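Local coordinates for protein CmeC (Campylobacter jejuni, PDB 4MT4) that probably forms the outer membrane exit channel through which a multidrug efflux system expels its substrates from the cell, at residues A136-D147 / S277-L288. Sequence-based numbering, arbitrary orientation.
Sequences ASKSGFKASEYD and SSLEKLTQQNYL
Glu280 turns CG away from its own carbonyl carbon (chi1 -67°) and bends again at chi2 (-70°), which lays its side chain among Ser139, Lys142, Ala143 and Tyr146, with CB on Ala143 CB and the carboxylate beside Lys142 and Ser139. In return Ser139 enters a hole made by Glu280, Thr283, Gln284 and Tyr287, so that two polar side chains act as reciprocal knobs. The helices run antiparallel at 168°, and the axes of the two short segments come within 7.9 Å, a spacing consistent with the small residues Ala136, Ser139, Gly140 and Ala143 on this face. Ser139 OG lies 2.7 Å from Thr283 OG1 and also hydrogen-bonds to the carbonyl of Arg135, one turn back. A water beside this pair donates to Glu280 OE1 at 3.0 Å and hydrogen-bonds to Ser139 OG. The Tyr287 ring presents its edge to the same hydroxyl, while the edge of the Tyr146 ring meets the aliphatic part of Glu280, CE2 to CG at 3.6 Å. Farther along, Asp147 holds two partners: Ser277 OG donates to OD1 at 2.5 Å from above the carboxylate plane, and the extended Lys281 passes CG over Ala143 CB before NZ makes a weak salt bridge to OD2 at 3.3 Å. At the other end Ala136 CB packs against Leu288 CD2 (3.7 Å), and the straight chain of Gln284 lies alongside the carbonyl of Ala136 and the CA of Gly140. On their other sides, 136-147 (part of helix 129-195) meets helix 58-79 and 277-288 (part of helix 273-293) meets helix 339-405, placing the contact in the helical barrel of an outer membrane factor. Hydroxyls, a water and carboxylates are thus interleaved with carbon packing, and Lys281 probably offsets part of the charge on Asp147.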
ATOM      1  N   ALA B 136       2.318  19.022 -20.522  1.00 38.52           N
ATOM      2  CA  ALA B 136       1.998  18.253 -19.324  1.00 40.37           C
ATOM      3  C   ALA B 136       2.667  16.886 -19.382  1.00 48.11           C
ATOM      4  O   ALA B 136       3.208  16.402 -18.390  1.00 41.88           O
ATOM      5  CB  ALA B 136       0.491  18.106 -19.167  1.00 35.49           C
ATOM      6  N   SER B 137       2.636  16.270 -20.559  1.00 39.18           N
ATOM      7  CA  SER B 137       3.289  14.982 -20.768  1.00 46.29           C
ATOM      8  C   SER B 137       4.806  15.109 -20.720  1.00 46.89           C
ATOM      9  O   SER B 137       5.504  14.172 -20.334  1.00 46.05           O
ATOM     10  CB  SER B 137       2.862  14.377 -22.103  1.00 36.57           C
ATOM     11  OG  SER B 137       1.481  14.064 -22.093  1.00 50.17           O
ATOM     12  N   LYS B 138       5.310  16.269 -21.126  1.00 42.48           N
ATOM     13  CA  LYS B 138       6.742  16.531 -21.079  1.00 46.60           C
ATOM     14  C   LYS B 138       7.207  16.609 -19.633  1.00 42.02           C
ATOM     15  O   LYS B 138       8.305  16.167 -19.294  1.00 40.20           O
ATOM     16  CB  LYS B 138       7.078  17.823 -21.825  1.00 39.67           C
ATOM     17  CG  LYS B 138       8.530  17.940 -22.265  1.00 38.96           C
ATOM     18  CD  LYS B 138       8.717  19.121 -23.208  1.00 56.27           C
ATOM     19  CE  LYS B 138      10.086  19.102 -23.878  1.00 72.57           C
ATOM     20  NZ  LYS B 138      11.200  19.375 -22.928  1.00 73.61           N
ATOM     21  N   SER B 139       6.357  17.175 -18.782  1.00 40.65           N
ATOM     22  CA  SER B 139       6.634  17.249 -17.353  1.00 44.34           C
ATOM     23  C   SER B 139       6.426  15.883 -16.703  1.00 44.01           C
ATOM     24  O   SER B 139       7.075  15.546 -15.713  1.00 42.58           O
ATOM     25  CB  SER B 139       5.741  18.295 -16.689  1.00 35.96           C
ATOM     26  OG  SER B 139       5.967  19.579 -17.242  1.00 44.54           O
ATOM     27  N   GLY B 140       5.513  15.101 -17.270  1.00 47.17           N
ATOM     28  CA  GLY B 140       5.262  13.752 -16.802  1.00 38.91           C
ATOM     29  C   GLY B 140       6.444  12.848 -17.086  1.00 46.66           C
ATOM     30  O   GLY B 140       6.772  11.970 -16.290  1.00 45.39           O
ATOM     31  N   PHE B 141       7.085  13.067 -18.231  1.00 44.57           N
ATOM     32  CA  PHE B 141       8.267  12.301 -18.609  1.00 51.30           C
ATOM     33  C   PHE B 141       9.458  12.667 -17.730  1.00 42.90           C
ATOM     34  O   PHE B 141      10.194  11.792 -17.277  1.00 43.25           O
ATOM     35  CB  PHE B 141       8.620  12.523 -20.081  1.00 34.96           C
ATOM     36  CG  PHE B 141       9.986  12.017 -20.455  1.00 43.26           C
ATOM     37  CD1 PHE B 141      10.230  10.657 -20.551  1.00 35.75           C
ATOM     38  CD2 PHE B 141      11.025  12.900 -20.700  1.00 40.93           C
ATOM     39  CE1 PHE B 141      11.484  10.185 -20.885  1.00 39.77           C
ATOM     40  CE2 PHE B 141      12.283  12.434 -21.037  1.00 44.65           C
ATOM     41  CZ  PHE B 141      12.513  11.074 -21.129  1.00 37.17           C
ATOM     42  N   LYS B 142       9.643  13.964 -17.498  1.00 39.49           N
ATOM     43  CA  LYS B 142      10.719  14.445 -16.637  1.00 44.70           C
ATOM     44  C   LYS B 142      10.549  13.921 -15.215  1.00 41.39           C
ATOM     45  O   LYS B 142      11.528  13.648 -14.521  1.00 45.73           O
ATOM     46  CB  LYS B 142      10.767  15.975 -16.628  1.00 48.11           C
ATOM     47  CG  LYS B 142      11.310  16.589 -17.908  1.00 58.12           C
ATOM     48  CD  LYS B 142      11.510  18.090 -17.753  1.00 67.90           C
ATOM     49  CE  LYS B 142      12.160  18.698 -18.986  1.00 79.68           C
ATOM     50  NZ  LYS B 142      12.421  20.156 -18.819  1.00 91.94           N
ATOM     51  N   ALA B 143       9.298  13.783 -14.791  1.00 42.73           N
ATOM     52  CA  ALA B 143       8.991  13.242 -13.476  1.00 41.50           C
ATOM     53  C   ALA B 143       9.337  11.760 -13.414  1.00 45.38           C
ATOM     54  O   ALA B 143       9.782  11.260 -12.380  1.00 51.61           O
ATOM     55  CB  ALA B 143       7.527  13.463 -13.139  1.00 40.20           C
ATOM     56  N   SER B 144       9.137  11.062 -14.528  1.00 43.42           N
ATOM     57  CA  SER B 144       9.450   9.640 -14.609  1.00 47.40           C
ATOM     58  C   SER B 144      10.959   9.413 -14.580  1.00 41.49           C
ATOM     59  O   SER B 144      11.430   8.379 -14.112  1.00 40.77           O
ATOM     60  CB  SER B 144       8.848   9.022 -15.875  1.00 40.59           C
ATOM     61  OG  SER B 144       9.467   9.536 -17.041  1.00 40.02           O
ATOM     62  N   GLU B 145      11.710  10.387 -15.086  1.00 35.56           N
ATOM     63  CA  GLU B 145      13.167  10.317 -15.061  1.00 41.56           C
ATOM     64  C   GLU B 145      13.685  10.478 -13.636  1.00 45.42           C
ATOM     65  O   GLU B 145      14.583   9.755 -13.201  1.00 41.60           O
ATOM     66  CB  GLU B 145      13.779  11.384 -15.968  1.00 38.89           C
ATOM     67  CG  GLU B 145      13.662  11.088 -17.453  1.00 44.45           C
ATOM     68  CD  GLU B 145      14.370  12.121 -18.307  1.00 41.10           C
ATOM     69  OE1 GLU B 145      14.157  13.331 -18.082  1.00 50.46           O
ATOM     70  OE2 GLU B 145      15.146  11.721 -19.199  1.00 46.42           O
ATOM     71  N   TYR B 146      13.107  11.433 -12.913  1.00 42.08           N
ATOM     72  CA  TYR B 146      13.465  11.666 -11.520  1.00 45.95           C
ATOM     73  C   TYR B 146      13.006  10.509 -10.642  1.00 45.29           C
ATOM     74  O   TYR B 146      13.649  10.185  -9.642  1.00 46.22           O
ATOM     75  CB  TYR B 146      12.860  12.980 -11.025  1.00 37.82           C
ATOM     76  CG  TYR B 146      13.436  14.211 -11.690  1.00 46.56           C
ATOM     77  CD1 TYR B 146      14.777  14.268 -12.050  1.00 47.86           C
ATOM     78  CD2 TYR B 146      12.639  15.317 -11.960  1.00 49.91           C
ATOM     79  CE1 TYR B 146      15.306  15.390 -12.656  1.00 48.59           C
ATOM     80  CE2 TYR B 146      13.160  16.443 -12.565  1.00 39.55           C
ATOM     81  CZ  TYR B 146      14.495  16.474 -12.912  1.00 46.51           C
ATOM     82  OH  TYR B 146      15.019  17.593 -13.517  1.00 51.61           O
ATOM     83  N   ASP B 147      11.889   9.893 -11.020  1.00 43.94           N
ATOM     84  CA  ASP B 147      11.388   8.714 -10.321  1.00 45.18           C
ATOM     85  C   ASP B 147      12.327   7.529 -10.518  1.00 45.79           C
ATOM     86  O   ASP B 147      12.468   6.687  -9.635  1.00 36.57           O
ATOM     87  CB  ASP B 147       9.981   8.349 -10.800  1.00 38.32           C
ATOM     88  CG  ASP B 147       8.907   9.216 -10.174  1.00 40.77           C
ATOM     89  OD1 ASP B 147       9.176   9.837  -9.126  1.00 49.86           O
ATOM     90  OD2 ASP B 147       7.787   9.271 -10.725  1.00 50.56           O
ATOM     91  N   SER B 277      10.999  15.155  -8.843  1.00 43.13           N
ATOM     92  CA  SER B 277       9.855  14.419  -9.368  1.00 45.19           C
ATOM     93  C   SER B 277       8.547  15.054  -8.920  1.00 46.02           C
ATOM     94  O   SER B 277       7.623  15.228  -9.716  1.00 43.32           O
ATOM     95  CB  SER B 277       9.902  12.958  -8.916  1.00 45.03           C
ATOM     96  OG  SER B 277       8.668  12.307  -9.171  1.00 41.49           O
ATOM     97  N   SER B 278       8.476  15.391  -7.639  1.00 41.23           N
ATOM     98  CA  SER B 278       7.283  16.002  -7.077  1.00 37.74           C
ATOM     99  C   SER B 278       7.047  17.379  -7.693  1.00 50.92           C
ATOM    100  O   SER B 278       5.904  17.808  -7.862  1.00 35.96           O
ATOM    101  CB  SER B 278       7.407  16.104  -5.557  1.00 45.22           C
ATOM    102  OG  SER B 278       6.160  16.400  -4.958  1.00 58.29           O
ATOM    103  N   LEU B 279       8.134  18.063  -8.034  1.00 40.09           N
ATOM    104  CA  LEU B 279       8.047  19.366  -8.679  1.00 38.16           C
ATOM    105  C   LEU B 279       7.442  19.246 -10.076  1.00 51.62           C
ATOM    106  O   LEU B 279       6.506  19.966 -10.420  1.00 43.15           O
ATOM    107  CB  LEU B 279       9.426  20.021  -8.764  1.00 47.63           C
ATOM    108  CG  LEU B 279       9.474  21.370  -9.485  1.00 55.65           C
ATOM    109  CD1 LEU B 279       8.812  22.444  -8.636  1.00 52.45           C
ATOM    110  CD2 LEU B 279      10.901  21.763  -9.855  1.00 64.75           C
ATOM    111  N   GLU B 280       7.978  18.324 -10.870  1.00 40.76           N
ATOM    112  CA  GLU B 280       7.537  18.142 -12.250  1.00 47.28           C
ATOM    113  C   GLU B 280       6.086  17.694 -12.342  1.00 47.03           C
ATOM    114  O   GLU B 280       5.377  18.049 -13.283  1.00 45.25           O
ATOM    115  CB  GLU B 280       8.435  17.132 -12.966  1.00 33.49           C
ATOM    116  CG  GLU B 280       9.862  17.613 -13.174  1.00 34.08           C
ATOM    117  CD  GLU B 280       9.975  18.734 -14.195  1.00 55.49           C
ATOM    118  OE1 GLU B 280       9.004  18.981 -14.945  1.00 52.00           O
ATOM    119  OE2 GLU B 280      11.048  19.370 -14.254  1.00 58.04           O
ATOM    120  N   LYS B 281       5.647  16.910 -11.365  1.00 43.90           N
ATOM    121  CA  LYS B 281       4.263  16.463 -11.324  1.00 49.67           C
ATOM    122  C   LYS B 281       3.333  17.625 -10.993  1.00 51.05           C
ATOM    123  O   LYS B 281       2.145  17.596 -11.318  1.00 43.49           O
ATOM    124  CB  LYS B 281       4.094  15.333 -10.311  1.00 41.11           C
ATOM    125  CG  LYS B 281       4.754  14.035 -10.744  1.00 50.71           C
ATOM    126  CD  LYS B 281       4.605  12.951  -9.696  1.00 45.73           C
ATOM    127  CE  LYS B 281       5.329  11.679 -10.114  1.00 51.60           C
ATOM    128  NZ  LYS B 281       5.168  10.585  -9.117  1.00 61.37           N
ATOM    129  N   LEU B 282       3.885  18.652 -10.356  1.00 48.17           N
ATOM    130  CA  LEU B 282       3.119  19.849 -10.029  1.00 40.23           C
ATOM    131  C   LEU B 282       2.925  20.732 -11.260  1.00 44.99           C
ATOM    132  O   LEU B 282       1.826  21.232 -11.502  1.00 41.19           O
ATOM    133  CB  LEU B 282       3.805  20.639  -8.913  1.00 41.10           C
ATOM    134  CG  LEU B 282       3.219  22.012  -8.574  1.00 42.15           C
ATOM    135  CD1 LEU B 282       1.746  21.903  -8.196  1.00 35.63           C
ATOM    136  CD2 LEU B 282       4.017  22.675  -7.464  1.00 45.62           C
ATOM    137  N   THR B 283       3.988  20.917 -12.041  1.00 37.32           N
ATOM    138  CA  THR B 283       3.897  21.699 -13.277  1.00 53.87           C
ATOM    139  C   THR B 283       3.029  20.978 -14.295  1.00 40.82           C
ATOM    140  O   THR B 283       2.392  21.603 -15.140  1.00 43.66           O
ATOM    141  CB  THR B 283       5.276  21.957 -13.917  1.00 48.07           C
ATOM    142  OG1 THR B 283       5.519  20.982 -14.938  1.00 69.72           O
ATOM    143  CG2 THR B 283       6.378  21.881 -12.877  1.00 28.20           C
ATOM    144  N   GLN B 284       3.021  19.653 -14.209  1.00 42.80           N
ATOM    145  CA  GLN B 284       2.205  18.832 -15.091  1.00 45.73           C
ATOM    146  C   GLN B 284       0.727  19.135 -14.885  1.00 41.72           C
ATOM    147  O   GLN B 284      -0.013  19.354 -15.842  1.00 42.65           O
ATOM    148  CB  GLN B 284       2.477  17.347 -14.850  1.00 37.20           C
ATOM    149  CG  GLN B 284       1.562  16.422 -15.629  1.00 29.80           C
ATOM    150  CD  GLN B 284       1.860  14.958 -15.374  1.00 49.89           C
ATOM    151  OE1 GLN B 284       2.293  14.580 -14.285  1.00 49.23           O
ATOM    152  NE2 GLN B 284       1.632  14.124 -16.382  1.00 42.13           N
ATOM    153  N   GLN B 285       0.309  19.156 -13.624  1.00 44.64           N
ATOM    154  CA  GLN B 285      -1.074  19.459 -13.272  1.00 39.08           C
ATOM    155  C   GLN B 285      -1.410  20.914 -13.580  1.00 50.34           C
ATOM    156  O   GLN B 285      -2.550  21.241 -13.910  1.00 44.94           O
ATOM    157  CB  GLN B 285      -1.330  19.159 -11.793  1.00 38.85           C
ATOM    158  CG  GLN B 285      -1.181  17.690 -11.427  1.00 42.79           C
ATOM    159  CD  GLN B 285      -2.160  16.808 -12.177  1.00 45.37           C
ATOM    160  OE1 GLN B 285      -3.336  17.146 -12.318  1.00 52.98           O
ATOM    161  NE2 GLN B 285      -1.677  15.674 -12.671  1.00 47.93           N
ATOM    162  N   ASN B 286      -0.410  21.784 -13.475  1.00 42.74           N
ATOM    163  CA  ASN B 286      -0.593  23.200 -13.764  1.00 42.31           C
ATOM    164  C   ASN B 286      -0.897  23.429 -15.240  1.00 39.89           C
ATOM    165  O   ASN B 286      -1.711  24.283 -15.591  1.00 42.25           O
ATOM    166  CB  ASN B 286       0.649  23.990 -13.350  1.00 44.26           C
ATOM    167  CG  ASN B 286       0.493  25.480 -13.575  1.00 39.30           C
ATOM    168  OD1 ASN B 286      -0.231  26.157 -12.843  1.00 41.11           O
ATOM    169  ND2 ASN B 286       1.179  26.002 -14.584  1.00 33.34           N
ATOM    170  N   TYR B 287      -0.240  22.655 -16.099  1.00 37.64           N
ATOM    171  CA  TYR B 287      -0.481  22.720 -17.536  1.00 40.67           C
ATOM    172  C   TYR B 287      -1.874  22.203 -17.883  1.00 40.26           C
ATOM    173  O   TYR B 287      -2.514  22.685 -18.816  1.00 39.00           O
ATOM    174  CB  TYR B 287       0.582  21.917 -18.293  1.00 39.89           C
ATOM    175  CG  TYR B 287       1.893  22.650 -18.479  1.00 43.16           C
ATOM    176  CD1 TYR B 287       1.919  23.960 -18.949  1.00 40.44           C
ATOM    177  CD2 TYR B 287       3.105  22.037 -18.180  1.00 41.72           C
ATOM    178  CE1 TYR B 287       3.116  24.634 -19.120  1.00 42.00           C
ATOM    179  CE2 TYR B 287       4.304  22.703 -18.346  1.00 36.81           C
ATOM    180  CZ  TYR B 287       4.305  23.999 -18.816  1.00 47.56           C
ATOM    181  OH  TYR B 287       5.504  24.655 -18.979  1.00 45.16           O
ATOM    182  N   LEU B 288      -2.335  21.217 -17.119  1.00 40.90           N
ATOM    183  CA  LEU B 288      -3.642  20.612 -17.352  1.00 42.56           C
ATOM    184  C   LEU B 288      -4.774  21.543 -16.939  1.00 39.52           C
ATOM    185  O   LEU B 288      -5.915  21.372 -17.368  1.00 43.23           O
ATOM    186  CB  LEU B 288      -3.755  19.283 -16.605  1.00 32.17           C
ATOM    187  CG  LEU B 288      -2.872  18.159 -17.151  1.00 45.49           C
ATOM    188  CD1 LEU B 288      -3.060  16.883 -16.346  1.00 27.80           C
ATOM    189  CD2 LEU B 288      -3.166  17.924 -18.627  1.00 31.62           C
TER
HETATM  190  O   HOH W   1       8.392  21.096 -16.976  1.00 57.31           O